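PDB 3WQC: D-threo-3-hydroxyaspartate dehydratase from Delftia, which catalyses the pyridoxal-phosphate-dependent deamination of D-threo-3-hydroxyaspartate to oxaloacetate and ammonium, with activity also towards D-serine. Local coordinates for residues F139-I145 with R175-T181. Sequence-based numbering, arbitrary orientation.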
loop_
_atom_site.group_PDB
_atom_site.type_symbol
_atom_site.label_atom_id
_atom_site.label_comp_id
_atom_site.label_asym_id
_atom_site.label_seq_id
_atom_site.Cartn_x
_atom_site.Cartn_y
_atom_site.Cartn_z
ATOM N N PHE B 139 30.619 16.338 -1.632
ATOM C CA PHE B 139 29.701 15.196 -1.411
ATOM C C PHE B 139 30.407 13.873 -1.532
ATOM O O PHE B 139 31.314 13.748 -2.441
ATOM C CB PHE B 139 28.591 15.182 -2.496
ATOM C CG PHE B 139 27.583 16.318 -2.309
ATOM C CD1 PHE B 139 26.519 16.132 -1.376
ATOM C CD2 PHE B 139 27.634 17.523 -3.053
ATOM C CE1 PHE B 139 25.531 17.151 -1.227
ATOM C CE2 PHE B 139 26.708 18.518 -2.876
ATOM C CZ PHE B 139 25.642 18.346 -1.973
ATOM N N GLU B 140 29.975 12.853 -0.755
ATOM C CA GLU B 140 30.498 11.505 -0.951
ATOM C C GLU B 140 29.510 10.797 -1.869
ATOM O O GLU B 140 28.268 10.748 -1.568
ATOM C CB GLU B 140 30.609 10.770 0.379
ATOM C CG GLU B 140 31.173 9.366 0.119
ATOM C CD GLU B 140 31.557 8.636 1.383
ATOM O OE1 GLU B 140 31.763 7.371 1.259
ATOM O OE2 GLU B 140 31.762 9.258 2.484
ATOM N N VAL B 141 29.995 10.193 -2.946
ATOM C CA VAL B 141 29.154 9.597 -3.958
ATOM C C VAL B 141 29.741 8.232 -4.277
ATOM O O VAL B 141 30.966 8.079 -4.441
ATOM C CB VAL B 141 29.085 10.452 -5.242
ATOM C CG1 VAL B 141 28.112 9.850 -6.260
ATOM C CG2 VAL B 141 28.701 11.898 -4.916
ATOM N N TRP B 142 28.847 7.223 -4.319
ATOM C CA TRP B 142 29.232 5.877 -4.758
ATOM C C TRP B 142 28.645 5.636 -6.104
ATOM O O TRP B 142 27.592 6.203 -6.467
ATOM C CB TRP B 142 28.727 4.807 -3.799
ATOM C CG TRP B 142 29.282 4.950 -2.398
ATOM C CD1 TRP B 142 30.074 5.946 -1.808
ATOM C CD2 TRP B 142 28.977 4.008 -1.324
ATOM N NE1 TRP B 142 30.257 5.686 -0.467
ATOM C CE2 TRP B 142 29.602 4.514 -0.120
ATOM C CE3 TRP B 142 28.196 2.834 -1.257
ATOM C CZ2 TRP B 142 29.469 3.846 1.131
ATOM C CZ3 TRP B 142 28.048 2.167 -0.016
ATOM C CH2 TRP B 142 28.685 2.678 1.158
ATOM N N ILE B 143 29.261 4.728 -6.880
ATOM C CA ILE B 143 28.760 4.439 -8.248
ATOM C C ILE B 143 27.972 3.139 -8.168
ATOM O O ILE B 143 28.497 2.089 -7.682
ATOM C CB ILE B 143 29.899 4.347 -9.276
ATOM C CG1 ILE B 143 30.681 5.711 -9.271
ATOM C CG2 ILE B 143 29.298 3.949 -10.643
ATOM C CD1 ILE B 143 31.955 5.649 -10.141
ATOM N N GLU B 144 26.735 3.167 -8.617
ATOM C CA GLU B 144 25.916 1.939 -8.629
ATOM C C GLU B 144 26.252 1.025 -9.825
ATOM O O GLU B 144 26.371 1.549 -10.956
ATOM C CB GLU B 144 24.410 2.300 -8.633
ATOM C CG GLU B 144 23.510 1.038 -8.445
ATOM C CD GLU B 144 22.065 1.323 -8.168
ATOM O OE1 GLU B 144 21.411 0.346 -7.703
ATOM O OE2 GLU B 144 21.597 2.457 -8.453
ATOM N N ILE B 145 26.408 -0.282 -9.575
ATOM C CA ILE B 145 26.855 -1.250 -10.565
ATOM C C ILE B 145 25.657 -2.178 -10.829
ATOM O O ILE B 145 24.983 -2.643 -9.897
ATOM C CB ILE B 145 28.048 -2.046 -10.023
ATOM C CG1 ILE B 145 29.175 -1.087 -9.577
ATOM C CG2 ILE B 145 28.528 -3.041 -11.119
ATOM C CD1 ILE B 145 29.660 -0.109 -10.649
ATOM N N ARG B 175 33.957 13.275 -3.279
ATOM C CA ARG B 175 34.641 12.125 -2.695
ATOM C C ARG B 175 34.035 10.897 -3.345
ATOM O O ARG B 175 32.861 10.537 -3.035
ATOM C CB ARG B 175 34.406 12.077 -1.161
ATOM C CG ARG B 175 34.925 10.787 -0.486
ATOM C CD ARG B 175 34.756 10.806 1.067
ATOM N NE ARG B 175 35.579 11.837 1.642
ATOM C CZ ARG B 175 35.996 11.823 2.889
ATOM N NH1 ARG B 175 36.791 12.777 3.320
ATOM N NH2 ARG B 175 35.583 10.869 3.707
ATOM N N LEU B 176 34.753 10.221 -4.234
ATOM C CA LEU B 176 34.276 8.981 -4.841
ATOM C C LEU B 176 34.527 7.899 -3.780
ATOM O O LEU B 176 35.676 7.498 -3.456
ATOM C CB LEU B 176 35.104 8.704 -6.098
ATOM C CG LEU B 176 34.809 7.394 -6.770
ATOM C CD1 LEU B 176 33.443 7.052 -7.086
ATOM C CD2 LEU B 176 35.670 7.130 -8.040
ATOM N N GLY B 177 33.465 7.446 -3.122
ATOM C CA GLY B 177 33.603 6.708 -1.893
ATOM C C GLY B 177 33.507 5.209 -2.057
ATOM O O GLY B 177 33.806 4.440 -1.106
ATOM N N GLY B 178 33.060 4.714 -3.230
ATOM C CA GLY B 178 32.845 3.284 -3.325
ATOM C C GLY B 178 31.970 2.947 -4.508
ATOM O O GLY B 178 31.551 3.806 -5.292
ATOM N N VAL B 179 31.665 1.629 -4.600
ATOM C CA VAL B 179 30.704 1.087 -5.559
ATOM C C VAL B 179 29.703 0.245 -4.789
ATOM O O VAL B 179 30.014 -0.322 -3.712
ATOM C CB VAL B 179 31.351 0.180 -6.653
ATOM C CG1 VAL B 179 32.107 1.094 -7.627
ATOM C CG2 VAL B 179 32.332 -0.871 -6.062
ATOM N N LEU B 180 28.472 0.118 -5.318
ATOM C CA LEU B 180 27.512 -0.748 -4.675
ATOM C C LEU B 180 26.703 -1.463 -5.761
ATOM O O LEU B 180 26.536 -0.912 -6.885
ATOM C CB LEU B 180 26.539 0.002 -3.716
ATOM C CG LEU B 180 25.445 0.868 -4.371
ATOM C CD1 LEU B 180 24.338 1.174 -3.321
ATOM C CD2 LEU B 180 25.976 2.205 -4.959
ATOM N N THR B 181 26.112 -2.614 -5.405
ATOM C CA THR B 181 25.245 -3.307 -6.325
ATOM C C THR B 181 24.146 -3.967 -5.487
ATOM O O THR B 181 24.402 -4.271 -4.283
ATOM C CB THR B 181 25.991 -4.389 -7.182
ATOM O OG1 THR B 181 25.066 -4.793 -8.217
ATOM C CG2 THR B 181 26.417 -5.560 -6.361
HETATM O O HOH W 1 34.067 5.787 1.308
#
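Arg-175 uses both backbone polar atoms on segment 139-145: its N donates to Phe-139 O, and its O accepts Val-141 N at 2.9 Å. The parallel pairing continues from Gly-177 N to Val-141 O, then skips a residue: Ile-143 N bonds to Gly-178 O rather than Gly-177 O, with the register shifting by one at the two glycines. Leu-180 N to Ile-143 O and Ile-145 N to Leu-180 O complete the backbone bonds. These are neighbouring strands of the alanine-racemase-type TIM barrel, joined by a right-handed crossover through helix 159-171; the side chain of Leu-180 lies about 5 Å from the bound pyridoxal phosphate. The displaced Gly-177 O is satisfied by a water, which also donates to Glu-140 OE1 (2.8 Å). That oxygen takes a second, nearly straight bond of 2.8 Å from Trp-142 NE1, in the indole plane. With CG beside its backbone N (chi1 -61°), Trp-142 lays its five-membered ring over Gly-178 CA, a CH-pi contact of 4.2 Å to the centroid. A leucine here would probably leave Glu-140 OE1 without its indole donor and Gly-178 without its aromatic cover. At the far end Thr-181 OG1 donates to Ile-145 O (2.7 Å) from above the carbonyl plane, and also hydrogen-bonds Thr-147 OG1.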